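Local structure of glyoxalase family protein (Bacillus cereus, 1ZSW) at residues P66-L71 with F87-V92; G74-S79 with G306-L311; N100-I105 with V184-R189. The protein is of unknown function but binds a zinc ion and, as a member of the glyoxalase (vicinal oxygen chelate) family, is probably a metal-dependent enzyme. All coordinates share one frame; numbering follows the deposited sequence. Where two conformers were deposited one is given.

How the contacts relate
Contacts 1 and 2 lie at the two ends of the strand pair 69-74 and 83-88, which belongs to the eight-stranded sheet carrying the zinc ligands His-33, His-246 and Glu-294. Contact 1 sits where the hairpin opens, with the side chain of His-70 about 6 Å from the zinc ion; contact 2 packs the loop that joins the two strands against residues 306-311 of the loop after strand 292-300, its centre about 22 Å from that of contact 1. Contact 3 belongs to the other sheet, on the far side of the chain's centre from contact 2 and about 29 Å from it between centres. There strands 101-109 and 180-188 pair, and Ile-102 reaches within about 5 Å of the His-246 side chain.

Contact 1: residues P66-L71 with F87-V92; sequences PSMYHL and FEIPLV
His-70 and Phe-87 stack face to face across the open end of the beta hairpin formed by strands 69-74 and 83-88. The ring centroids are 3.9 Å apart and the planes 20° from parallel. The two side chains run alongside each other, and Phe-87 CE2 sits over the centre of the imidazole, whereas the imidazole lies toward the rim of the phenyl. The stack follows from the register: these residues form an antiparallel non-hydrogen-bonded pair, and both side chains leave the same face of the sheet. His-70 turns CG anti to its own nitrogen (chi1 -168°), while Phe-87 sets CG beside its nitrogen (chi1 -65°), which brings the rings together.

Beside the stack, Met-68 SD makes an oblique Met-aromatic contact with Phe-87, 5.1 Å from the ring centroid. The same sulfur packs on Ile-89 CG1 at 3.9 Å.

On the backbone, Glu-88 N donates to Tyr-69 O at 3.0 Å, and Phe-87 CA adds a CA-H...O contact to the same carbonyl. The Tyr-69 and Glu-88 side chains point the same way, with Glu-88 OE2 at the ring edge, 3.5 Å from Tyr-69 CD1. Farther out, Ser-85 OG bonds His-70 NE2 and so limits rotation of the imidazole, Ala-333 O takes the bond of Tyr-69 OH, and Ala-41 N meets Glu-88 OE1. The side chain of His-70 is about 6 Å from the zinc ion and that of Phe-87 about 5 Å from the ligand His-246, consistent with the stack lining the metal pocket; a beta-mercaptoethanol, probably from the crystallisation liquor, is bound near His-70. Where the strands part, one water joins both segments: it accepts from Tyr-69 N and donates to Glu-88 O and, at 2.6 Å, to Glu-88 OE2.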
ATOM      1  N   PRO A  66     -18.041   9.785   6.552  1.00 39.68           N
ATOM      2  CA  PRO A  66     -18.442  10.364   5.268  1.00 39.42           C
ATOM      3  C   PRO A  66     -18.123  11.851   5.034  1.00 39.35           C
ATOM      4  O   PRO A  66     -18.382  12.354   3.939  1.00 38.76           O
ATOM      5  CB  PRO A  66     -19.957  10.125   5.243  1.00 40.96           C
ATOM      6  CG  PRO A  66     -20.144   8.916   6.116  1.00 40.53           C
ATOM      7  CD  PRO A  66     -19.176   9.127   7.228  1.00 40.39           C
ATOM      8  N   SER A  67     -17.557  12.544   6.028  1.00 38.54           N
ATOM      9  CA  SER A  67     -17.187  13.958   5.851  1.00 37.76           C
ATOM     10  C   SER A  67     -15.774  14.130   5.254  1.00 35.76           C
ATOM     11  O   SER A  67     -15.366  15.246   4.874  1.00 35.23           O
ATOM     12  CB  SER A  67     -17.276  14.705   7.181  1.00 38.23           C
ATOM     13  OG  SER A  67     -16.223  14.342   8.052  1.00 42.17           O
ATOM     14  N   MET A  68     -15.052  13.014   5.148  1.00 32.89           N
ATOM     15  CA  MET A  68     -13.655  13.026   4.771  1.00 29.28           C
ATOM     16  C   MET A  68     -13.471  12.383   3.405  1.00 26.88           C
ATOM     17  O   MET A  68     -13.911  11.264   3.228  1.00 24.60           O
ATOM     18  CB  MET A  68     -12.929  12.188   5.831  1.00 32.03           C
ATOM     19  CG  MET A  68     -11.489  12.001   5.647  1.00 32.89           C
ATOM     20  SD  MET A  68     -10.854  11.019   7.016  1.00 29.28           S
ATOM     21  CE  MET A  68     -11.458  11.864   8.494  1.00 30.32           C
ATOM     22  N   TYR A  69     -12.794  13.063   2.460  1.00 24.55           N
ATOM     23  CA  TYR A  69     -12.444  12.428   1.180  1.00 22.43           C
ATOM     24  C   TYR A  69     -11.520  11.244   1.408  1.00 22.15           C
ATOM     25  O   TYR A  69     -10.661  11.261   2.304  1.00 23.69           O
ATOM     26  CB  TYR A  69     -11.722  13.390   0.243  1.00 24.06           C
ATOM     27  CG  TYR A  69     -12.568  14.243  -0.717  1.00 25.80           C
ATOM     28  CD1 TYR A  69     -12.488  15.628  -0.691  1.00 28.43           C
ATOM     29  CD2 TYR A  69     -13.397  13.646  -1.662  1.00 27.88           C
ATOM     30  CE1 TYR A  69     -13.229  16.409  -1.583  1.00 30.72           C
ATOM     31  CE2 TYR A  69     -14.148  14.418  -2.558  1.00 28.56           C
ATOM     32  CZ  TYR A  69     -14.042  15.789  -2.520  1.00 29.73           C
ATOM     33  OH  TYR A  69     -14.788  16.550  -3.406  1.00 31.20           O
ATOM     34  N   HIS A  70     -11.705  10.228   0.578  1.00 20.13           N
ATOM     35  CA  HIS A  70     -10.818   9.095   0.476  1.00 20.46           C
ATOM     36  C   HIS A  70     -10.532   8.918  -1.025  1.00 21.37           C
ATOM     37  O   HIS A  70     -11.417   8.612  -1.818  1.00 20.58           O
ATOM     38  CB  HIS A  70     -11.435   7.832   1.121  1.00 22.60           C
ATOM     39  CG  HIS A  70     -10.477   6.702   1.297  1.00 22.41           C
ATOM     40  ND1 HIS A  70     -10.886   5.419   1.619  1.00 26.76           N
ATOM     41  CD2 HIS A  70      -9.126   6.646   1.166  1.00 26.70           C
ATOM     42  CE1 HIS A  70      -9.824   4.635   1.716  1.00 28.84           C
ATOM     43  NE2 HIS A  70      -8.748   5.351   1.433  1.00 26.93           N
ATOM     44  N   LEU A  71      -9.283   9.160  -1.437  1.00 20.29           N
ATOM     45  CA  LEU A  71      -8.908   9.104  -2.839  1.00 19.71           C
ATOM     46  C   LEU A  71      -7.962   7.930  -3.120  1.00 20.41           C
ATOM     47  O   LEU A  71      -7.011   7.694  -2.346  1.00 20.35           O
ATOM     48  CB  LEU A  71      -8.198  10.418  -3.235  1.00 19.31           C
ATOM     49  CG  LEU A  71      -8.823  11.745  -2.789  1.00 23.51           C
ATOM     50  CD1 LEU A  71      -7.972  12.831  -3.365  1.00 27.53           C
ATOM     51  CD2 LEU A  71     -10.262  11.877  -3.309  1.00 26.49           C
ATOM     52  N   PHE A  87      -6.587   9.670   2.848  1.00 18.32           N
ATOM     53  CA  PHE A  87      -7.724  10.319   3.540  1.00 19.42           C
ATOM     54  C   PHE A  87      -7.329  11.768   3.635  1.00 21.29           C
ATOM     55  O   PHE A  87      -6.236  12.074   4.115  1.00 20.06           O
ATOM     56  CB  PHE A  87      -7.862   9.729   4.951  1.00 20.06           C
ATOM     57  CG  PHE A  87      -8.234   8.279   4.936  1.00 24.93           C
ATOM     58  CD1 PHE A  87      -7.258   7.290   5.137  1.00 30.52           C
ATOM     59  CD2 PHE A  87      -9.552   7.901   4.687  1.00 28.62           C
ATOM     60  CE1 PHE A  87      -7.607   5.935   5.109  1.00 32.36           C
ATOM     61  CE2 PHE A  87      -9.904   6.545   4.653  1.00 31.50           C
ATOM     62  CZ  PHE A  87      -8.927   5.579   4.870  1.00 29.00           C
ATOM     63  N   GLU A  88      -8.210  12.663   3.192  1.00 21.30           N
ATOM     64  CA  GLU A  88      -7.919  14.087   3.306  1.00 22.08           C
ATOM     65  C   GLU A  88      -8.441  14.578   4.635  1.00 20.79           C
ATOM     66  O   GLU A  88      -9.637  14.484   4.901  1.00 21.84           O
ATOM     67  CB  GLU A  88      -8.559  14.926   2.181  1.00 22.05           C
ATOM     68  CG  GLU A  88      -8.188  16.422   2.361  1.00 22.82           C
ATOM     69  CD  GLU A  88      -9.091  17.405   1.587  1.00 25.68           C
ATOM     70  OE1 GLU A  88      -8.567  18.355   0.963  1.00 30.05           O
ATOM     71  OE2 GLU A  88     -10.310  17.221   1.604  1.00 26.19           O
ATOM     72  N   ILE A  89      -7.559  15.151   5.449  1.00 20.06           N
ATOM     73  CA  ILE A  89      -7.948  15.649   6.773  1.00 22.51           C
ATOM     74  C   ILE A  89      -7.417  17.078   6.826  1.00 22.27           C
ATOM     75  O   ILE A  89      -6.291  17.294   7.211  1.00 22.57           O
ATOM     76  CB  ILE A  89      -7.351  14.770   7.894  1.00 21.73           C
ATOM     77  CG1 ILE A  89      -7.774  13.296   7.648  1.00 21.92           C
ATOM     78  CG2 ILE A  89      -7.759  15.300   9.301  1.00 22.12           C
ATOM     79  CD1 ILE A  89      -7.428  12.321   8.732  1.00 30.07           C
ATOM     80  N   PRO A  90      -8.222  18.052   6.358  1.00 25.25           N
ATOM     81  CA  PRO A  90      -7.767  19.441   6.192  1.00 26.77           C
ATOM     82  C   PRO A  90      -7.078  20.127   7.379  1.00 28.04           C
ATOM     83  O   PRO A  90      -6.210  20.975   7.143  1.00 29.32           O
ATOM     84  CB  PRO A  90      -9.071  20.169   5.783  1.00 28.22           C
ATOM     85  CG  PRO A  90      -9.793  19.108   5.001  1.00 27.67           C
ATOM     86  CD  PRO A  90      -9.603  17.883   5.873  1.00 25.10           C
ATOM     87  N   LEU A  91      -7.431  19.783   8.609  1.00 26.66           N
ATOM     88  CA  LEU A  91      -6.802  20.430   9.786  1.00 26.84           C
ATOM     89  C   LEU A  91      -5.676  19.631  10.422  1.00 26.52           C
ATOM     90  O   LEU A  91      -5.161  20.004  11.473  1.00 27.88           O
ATOM     91  CB  LEU A  91      -7.835  20.740  10.848  1.00 24.82           C
ATOM     92  CG  LEU A  91      -8.924  21.717  10.414  1.00 30.55           C
ATOM     93  CD1 LEU A  91      -9.914  21.739  11.483  1.00 27.18           C
ATOM     94  CD2 LEU A  91      -8.355  23.100  10.198  1.00 34.79           C
ATOM     95  N   VAL A  92      -5.298  18.528   9.785  1.00 25.64           N
ATOM     96  CA  VAL A  92      -4.199  17.729  10.319  1.00 24.41           C
ATOM     97  C   VAL A  92      -2.888  18.496  10.401  1.00 24.52           C
ATOM     98  O   VAL A  92      -2.625  19.349   9.568  1.00 24.52           O
ATOM     99  CB  VAL A  92      -4.048  16.390   9.521  1.00 20.06           C
ATOM    100  CG1 VAL A  92      -3.346  16.618   8.212  1.00 23.49           C
ATOM    101  CG2 VAL A  92      -3.295  15.378  10.419  1.00 23.65           C
TER
HETATM  102  O   HOH W   1     -11.649  15.687   3.195  1.00 25.37           O

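Contact 2: residues G74-S79 with G306-L311; sequences GDKTGS and GDVEHL
Val-308 lays its two methyl groups against Lys-76 and Thr-77, packing a late loop of the chain onto the loop between hairpin strands 69-74 and 83-88. CG1 meets Lys-76 CE at 3.8 Å, the lysine chain crossing the valine at about a right angle; CG2 approaches Thr-77 CG2 at 3.9 Å. Leu-311 follows with CD1, which rests against the backbone at Lys-76 O and 3.7 Å from Thr-77 CA. No direct hydrogen bond spans the two segments.

Polar groups lie around this apolar patch. Lys-76 stays extended until its last torsion (chi4 71°), where NZ turns off to a salt bridge with Glu-168. A water weakly links that nitrogen with Val-308 O, and Arg-55 bonds both Lys-76 O and Val-308 O, joining the loops from a third part of the chain.

Asp-75 shapes the hairpin loop from within. Its backbone O accepts from Gly-78 N. Its OD1 receives weak bonds from Thr-77 N and Gly-78 N and a straighter one from Ser-79 N at 2.8 Å, on the syn side but tilted 32° out of the carboxylate plane. The other oxygen, OD2, is bonded by Glu-165 N and accepts from Ser-79 OG at 2.7 Å, approached from above the carboxylate plane.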
ATOM      1  N   GLY A  74      -3.918   4.288  -8.708  1.00 16.29           N
ATOM      2  CA  GLY A  74      -3.323   3.013  -9.054  1.00 17.07           C
ATOM      3  C   GLY A  74      -3.199   2.868 -10.540  1.00 17.88           C
ATOM      4  O   GLY A  74      -3.025   3.841 -11.244  1.00 19.33           O
ATOM      5  N   ASP A  75      -3.297   1.630 -10.982  1.00 17.73           N
ATOM      6  CA  ASP A  75      -3.158   1.303 -12.396  1.00 18.68           C
ATOM      7  C   ASP A  75      -4.506   1.495 -13.095  1.00 20.07           C
ATOM      8  O   ASP A  75      -5.408   2.094 -12.539  1.00 20.68           O
ATOM      9  CB  ASP A  75      -2.564  -0.112 -12.603  1.00 19.91           C
ATOM     10  CG  ASP A  75      -3.536  -1.245 -12.309  1.00 20.49           C
ATOM     11  OD1 ASP A  75      -4.607  -0.969 -11.766  1.00 22.47           O
ATOM     12  OD2 ASP A  75      -3.202  -2.427 -12.606  1.00 25.75           O
ATOM     13  N   LYS A  76      -4.619   0.962 -14.308  1.00 21.00           N
ATOM     14  CA  LYS A  76      -5.849   1.170 -15.114  1.00 22.00           C
ATOM     15  C   LYS A  76      -7.136   0.880 -14.334  1.00 23.89           C
ATOM     16  O   LYS A  76      -8.109   1.637 -14.436  1.00 23.84           O
ATOM     17  CB  LYS A  76      -5.800   0.307 -16.371  1.00 23.67           C
ATOM     18  CG  LYS A  76      -6.977   0.531 -17.343  1.00 25.72           C
ATOM     19  CD  LYS A  76      -6.838  -0.446 -18.505  1.00 33.19           C
ATOM     20  CE  LYS A  76      -8.017  -0.350 -19.458  1.00 35.82           C
ATOM     21  NZ  LYS A  76      -7.942   0.937 -20.195  1.00 42.49           N
ATOM     22  N   THR A  77      -7.141  -0.189 -13.545  1.00 25.53           N
ATOM     23  CA  THR A  77      -8.347  -0.578 -12.788  1.00 27.06           C
ATOM     24  C   THR A  77      -8.191  -0.461 -11.267  1.00 27.26           C
ATOM     25  O   THR A  77      -9.066  -0.863 -10.488  1.00 29.27           O
ATOM     26  CB  THR A  77      -8.777  -2.032 -13.090  1.00 29.21           C
ATOM     27  OG1 THR A  77      -7.733  -2.932 -12.704  1.00 31.46           O
ATOM     28  CG2 THR A  77      -9.076  -2.213 -14.573  1.00 31.19           C
ATOM     29  N   GLY A  78      -7.053   0.046 -10.825  1.00 25.68           N
ATOM     30  CA  GLY A  78      -6.830   0.108  -9.392  1.00 23.51           C
ATOM     31  C   GLY A  78      -6.646  -1.289  -8.846  1.00 24.02           C
ATOM     32  O   GLY A  78      -7.091  -1.589  -7.727  1.00 26.50           O
ATOM     33  N   SER A  79      -5.947  -2.146  -9.583  1.00 21.65           N
ATOM     34  CA  SER A  79      -5.861  -3.560  -9.185  1.00 21.67           C
ATOM     35  C   SER A  79      -5.043  -3.742  -7.889  1.00 22.38           C
ATOM     36  O   SER A  79      -4.220  -2.874  -7.566  1.00 21.30           O
ATOM     37  CB  SER A  79      -5.304  -4.389 -10.311  1.00 25.39           C
ATOM     38  OG  SER A  79      -3.986  -4.024 -10.545  1.00 27.97           O
ATOM     39  N   GLY A 306     -18.937   0.016 -11.335  1.00 54.21           N
ATOM     40  CA  GLY A 306     -18.696   0.965 -12.418  1.00 53.84           C
ATOM     41  C   GLY A 306     -17.868   0.389 -13.537  1.00 53.39           C
ATOM     42  O   GLY A 306     -17.173  -0.616 -13.354  1.00 54.68           O
ATOM     43  N   ASP A 307     -17.952   1.024 -14.702  1.00 52.87           N
ATOM     44  CA  ASP A 307     -17.145   0.646 -15.856  1.00 52.99           C
ATOM     45  C   ASP A 307     -15.724   1.180 -15.720  1.00 51.08           C
ATOM     46  O   ASP A 307     -15.512   2.267 -15.158  1.00 51.70           O
ATOM     47  CB  ASP A 307     -17.767   1.192 -17.141  1.00 53.77           C
ATOM     48  CG  ASP A 307     -17.968   2.695 -17.092  1.00 58.15           C
ATOM     49  OD1 ASP A 307     -17.213   3.414 -17.781  1.00 62.90           O
ATOM     50  OD2 ASP A 307     -18.864   3.164 -16.349  1.00 63.50           O
ATOM     51  N   VAL A 308     -14.765   0.416 -16.240  1.00 48.44           N
ATOM     52  CA  VAL A 308     -13.359   0.840 -16.306  1.00 45.37           C
ATOM     53  C   VAL A 308     -13.208   2.205 -16.992  1.00 43.47           C
ATOM     54  O   VAL A 308     -12.382   3.036 -16.586  1.00 40.88           O
ATOM     55  CB  VAL A 308     -12.475  -0.229 -17.021  1.00 46.28           C
ATOM     56  CG1 VAL A 308     -11.031   0.228 -17.141  1.00 45.05           C
ATOM     57  CG2 VAL A 308     -12.529  -1.558 -16.288  1.00 47.68           C
ATOM     58  N   GLU A 309     -14.008   2.455 -18.025  1.00 41.99           N
ATOM     59  CA  GLU A 309     -13.872   3.702 -18.779  1.00 40.60           C
ATOM     60  C   GLU A 309     -13.986   4.973 -17.945  1.00 38.66           C
ATOM     61  O   GLU A 309     -13.316   5.960 -18.232  1.00 37.58           O
ATOM     62  CB  GLU A 309     -14.839   3.757 -19.972  1.00 42.07           C
ATOM     63  CG  GLU A 309     -14.171   3.431 -21.300  1.00 47.81           C
ATOM     64  CD  GLU A 309     -13.215   4.526 -21.777  1.00 54.55           C
ATOM     65  OE1 GLU A 309     -12.153   4.185 -22.343  1.00 58.12           O
ATOM     66  OE2 GLU A 309     -13.520   5.728 -21.585  1.00 59.16           O
ATOM     67  N   HIS A 310     -14.806   4.937 -16.901  1.00 37.37           N
ATOM     68  CA  HIS A 310     -15.133   6.145 -16.149  1.00 37.81           C
ATOM     69  C   HIS A 310     -14.729   6.116 -14.660  1.00 35.49           C
ATOM     70  O   HIS A 310     -15.134   6.984 -13.888  1.00 34.08           O
ATOM     71  CB  HIS A 310     -16.623   6.471 -16.328  1.00 39.09           C
ATOM     72  CG  HIS A 310     -16.976   6.853 -17.733  1.00 41.85           C
ATOM     73  ND1 HIS A 310     -16.576   8.046 -18.297  1.00 43.05           N
ATOM     74  CD2 HIS A 310     -17.654   6.189 -18.700  1.00 45.59           C
ATOM     75  CE1 HIS A 310     -17.002   8.107 -19.547  1.00 45.75           C
ATOM     76  NE2 HIS A 310     -17.659   6.993 -19.815  1.00 46.32           N
ATOM     77  N   LEU A 311     -13.919   5.128 -14.270  1.00 34.70           N
ATOM     78  CA  LEU A 311     -13.403   5.041 -12.892  1.00 33.61           C
ATOM     79  C   LEU A 311     -12.840   6.365 -12.447  1.00 32.13           C
ATOM     80  O   LEU A 311     -12.074   6.992 -13.184  1.00 32.86           O
ATOM     81  CB  LEU A 311     -12.266   4.028 -12.784  1.00 34.02           C
ATOM     82  CG  LEU A 311     -12.573   2.533 -12.795  1.00 35.51           C
ATOM     83  CD1 LEU A 311     -11.266   1.769 -12.701  1.00 32.46           C
ATOM     84  CD2 LEU A 311     -13.514   2.117 -11.666  1.00 34.54           C
TER
HETATM   85  O   HOH W   2     -10.406   2.909 -18.807  0.50 42.02           O

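Contact 3: residues N100-I105 with V184-R189; sequences NAITRI and VELTVR
Glu-185 places CG anti to its backbone nitrogen (chi1 -173°) and stays extended, carrying its carboxylate across to Thr-103 and Arg-104, while Thr-103 holds OG1 between its own nitrogen and carbonyl carbon (chi1 51°), facing that carboxylate. Thr-103 OG1 donates to the anti lone pair of Glu-185 OE2 at 2.6 Å, and the hydroxyl of Thr-187 lies 2.8 Å from Thr-103 OG1. The other oxygen, OE1, is bonded by Tyr-135 OH, so this buried acid is gripped at both oxygens. In one of its two conformers Arg-104 also forms a salt bridge with OE1: NE donates at 2.8 Å from within the guanidinium plane but from above the carboxylate plane, the two planes standing 80° apart, and NH2 adds a weak bond.

Behind these groups the strands run antiparallel. Thr-187 N meets Ala-101 O nearly head-on at 2.9 Å, and Thr-103 N bonds Glu-185 O. On the opposite face of the sheet Ile-102 packs CG1 on Leu-186 CD2 at 3.6 Å and CG2 on Val-184 CG1, and its side chain also touches Ile-244 and Leu-247 of strand 244-251. At the strand end Asn-100 OD1 accepts from Arg-189 N at 2.8 Å.

Two bulges interrupt the regular register: Asn-100 and Ala-101 share Thr-187 as a G1 bulge, and Thr-103 and Arg-104 share Glu-185 as a classic beta bulge. The pairing joins a strand from each of the two glyoxalase-superfamily regions into one sheet, the kind of association between beta-alpha-beta-beta-beta modules on which the vicinal oxygen chelate fold is built.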
ATOM      1  N   ASN A 100       8.313   2.829  15.220  1.00 16.34           N
ATOM      2  CA  ASN A 100       6.997   2.174  15.237  1.00 18.04           C
ATOM      3  C   ASN A 100       6.006   2.774  14.251  1.00 17.27           C
ATOM      4  O   ASN A 100       4.898   3.198  14.594  1.00 19.05           O
ATOM      5  CB  ASN A 100       6.444   2.093  16.671  1.00 18.60           C
ATOM      6  CG  ASN A 100       7.248   1.131  17.528  1.00 20.49           C
ATOM      7  OD1 ASN A 100       8.065   0.354  17.035  1.00 18.79           O
ATOM      8  ND2 ASN A 100       6.987   1.159  18.820  1.00 24.16           N
ATOM      9  N   ALA A 101       6.444   2.781  13.014  1.00 16.43           N
ATOM     10  CA  ALA A 101       5.637   3.365  11.924  1.00 15.75           C
ATOM     11  C   ALA A 101       6.008   2.711  10.601  1.00 16.69           C
ATOM     12  O   ALA A 101       7.104   2.163  10.429  1.00 17.20           O
ATOM     13  CB  ALA A 101       5.916   4.842  11.816  1.00 17.88           C
ATOM     14  N   ILE A 102       5.048   2.660   9.683  1.00 15.90           N
ATOM     15  CA  ILE A 102       5.343   2.319   8.270  1.00 14.32           C
ATOM     16  C   ILE A 102       5.969   3.575   7.692  1.00 15.47           C
ATOM     17  O   ILE A 102       5.397   4.667   7.794  1.00 15.91           O
ATOM     18  CB  ILE A 102       4.018   1.943   7.537  1.00 13.95           C
ATOM     19  CG1 ILE A 102       3.302   0.855   8.331  1.00 15.90           C
ATOM     20  CG2 ILE A 102       4.340   1.535   6.077  1.00 17.01           C
ATOM     21  CD1 ILE A 102       1.817   0.739   7.886  1.00 18.18           C
ATOM     22  N   THR A 103       7.155   3.446   7.082  1.00 16.53           N
ATOM     23  CA  THR A 103       7.952   4.642   6.785  1.00 16.47           C
ATOM     24  C   THR A 103       8.335   4.891   5.318  1.00 18.24           C
ATOM     25  O   THR A 103       8.810   5.971   5.018  1.00 18.89           O
ATOM     26  CB  THR A 103       9.255   4.699   7.666  1.00 16.20           C
ATOM     27  OG1 THR A 103       9.931   3.449   7.541  1.00 19.17           O
ATOM     28  CG2 THR A 103       8.884   5.008   9.135  1.00 19.51           C
ATOM     29  N   ARG A 104       8.161   3.927   4.410  1.00 16.78           N
ATOM     30  CA  ARG A 104       8.545   4.166   2.993  0.60 16.82           C
ATOM     31  C   ARG A 104       7.743   3.281   2.075  1.00 16.86           C
ATOM     32  O   ARG A 104       7.544   2.079   2.379  1.00 17.16           O
ATOM     33  CB  ARG A 104      10.047   3.904   2.785  0.60 17.14           C
ATOM     34  CG  ARG A 104      10.609   4.567   1.537  0.60 18.63           C
ATOM     35  CD  ARG A 104      12.054   4.179   1.229  0.60 18.62           C
ATOM     36  NE  ARG A 104      12.966   4.160   2.390  0.60 21.33           N
ATOM     37  CZ  ARG A 104      13.751   5.177   2.754  0.60 25.26           C
ATOM     38  NH1 ARG A 104      13.732   6.326   2.086  0.60 23.47           N
ATOM     39  NH2 ARG A 104      14.546   5.041   3.813  0.60 28.17           N
ATOM     40  N   ILE A 105       7.299   3.857   0.945  1.00 16.20           N
ATOM     41  CA  ILE A 105       6.580   3.110  -0.070  1.00 15.76           C
ATOM     42  C   ILE A 105       7.464   2.895  -1.286  1.00 15.12           C
ATOM     43  O   ILE A 105       7.839   3.856  -1.943  1.00 17.22           O
ATOM     44  CB  ILE A 105       5.338   3.872  -0.543  1.00 16.10           C
ATOM     45  CG1 ILE A 105       4.508   4.326   0.648  1.00 19.21           C
ATOM     46  CG2 ILE A 105       4.501   2.972  -1.485  1.00 17.88           C
ATOM     47  CD1 ILE A 105       3.338   5.258   0.208  1.00 20.56           C
ATOM     48  N   VAL A 184       7.933  -2.417   0.977  1.00 17.00           N
ATOM     49  CA  VAL A 184       7.335  -1.439   1.926  1.00 15.92           C
ATOM     50  C   VAL A 184       8.181  -1.504   3.185  1.00 16.63           C
ATOM     51  O   VAL A 184       8.500  -2.572   3.622  1.00 16.71           O
ATOM     52  CB  VAL A 184       5.853  -1.780   2.240  1.00 16.35           C
ATOM     53  CG1 VAL A 184       5.321  -0.861   3.328  1.00 17.56           C
ATOM     54  CG2 VAL A 184       4.973  -1.573   0.956  1.00 20.44           C
ATOM     55  N   GLU A 185       8.551  -0.337   3.700  1.00 17.19           N
ATOM     56  CA  GLU A 185       9.482  -0.250   4.853  1.00 17.10           C
ATOM     57  C   GLU A 185       8.699  -0.040   6.148  1.00 18.01           C
ATOM     58  O   GLU A 185       7.847   0.895   6.240  1.00 16.41           O
ATOM     59  CB  GLU A 185      10.382   0.947   4.631  1.00 16.11           C
ATOM     60  CG  GLU A 185      11.510   1.076   5.636  1.00 19.89           C
ATOM     61  CD  GLU A 185      12.284   2.332   5.352  1.00 19.03           C
ATOM     62  OE1 GLU A 185      13.160   2.286   4.424  1.00 23.34           O
ATOM     63  OE2 GLU A 185      11.999   3.377   5.997  1.00 21.26           O
ATOM     64  N   LEU A 186       9.025  -0.875   7.134  1.00 16.88           N
ATOM     65  CA  LEU A 186       8.459  -0.784   8.510  1.00 17.93           C
ATOM     66  C   LEU A 186       9.638  -0.437   9.435  1.00 19.30           C
ATOM     67  O   LEU A 186      10.665  -1.116   9.357  1.00 19.83           O
ATOM     68  CB  LEU A 186       7.856  -2.134   8.942  1.00 18.31           C
ATOM     69  CG  LEU A 186       6.815  -2.746   7.994  1.00 21.37           C
ATOM     70  CD1 LEU A 186       6.209  -4.016   8.539  1.00 20.55           C
ATOM     71  CD2 LEU A 186       5.697  -1.733   7.685  1.00 21.89           C
ATOM     72  N   THR A 187       9.465   0.567  10.276  1.00 17.79           N
ATOM     73  CA  THR A 187      10.530   0.954  11.250  1.00 17.82           C
ATOM     74  C   THR A 187       9.959   0.590  12.627  1.00 18.34           C
ATOM     75  O   THR A 187       8.849   1.001  12.970  1.00 17.96           O
ATOM     76  CB  THR A 187      10.845   2.451  11.125  1.00 19.77           C
ATOM     77  OG1 THR A 187      11.349   2.730   9.798  1.00 20.96           O
ATOM     78  CG2 THR A 187      11.959   2.864  12.124  1.00 22.30           C
ATOM     79  N   VAL A 188      10.687  -0.212  13.392  1.00 17.56           N
ATOM     80  CA  VAL A 188      10.151  -0.734  14.631  1.00 18.29           C
ATOM     81  C   VAL A 188      11.173  -0.724  15.779  1.00 19.99           C
ATOM     82  O   VAL A 188      12.378  -0.698  15.521  1.00 19.97           O
ATOM     83  CB  VAL A 188       9.650  -2.213  14.460  1.00 18.03           C
ATOM     84  CG1 VAL A 188       8.447  -2.247  13.493  1.00 19.42           C
ATOM     85  CG2 VAL A 188      10.766  -3.150  13.952  1.00 20.63           C
ATOM     86  N   ARG A 189      10.683  -0.760  17.016  0.60 19.31           N
ATOM     87  CA  ARG A 189      11.576  -0.947  18.198  0.60 19.75           C
ATOM     88  C   ARG A 189      12.072  -2.373  18.325  0.60 21.49           C
ATOM     89  O   ARG A 189      13.231  -2.609  18.733  0.60 21.63           O
ATOM     90  CB  ARG A 189      10.840  -0.573  19.484  0.60 20.49           C
ATOM     91  CG  ARG A 189      10.491   0.903  19.595  0.60 20.63           C
ATOM     92  CD  ARG A 189      11.568   1.703  20.417  0.60 26.89           C
ATOM     93  NE  ARG A 189      11.143   3.092  20.626  0.60 30.08           N
ATOM     94  CZ  ARG A 189       9.954   3.435  21.114  0.60 27.87           C
ATOM     95  NH1 ARG A 189       9.100   2.494  21.496  0.60 34.36           N
ATOM     96  NH2 ARG A 189       9.607   4.699  21.220  0.60 23.46           N
TER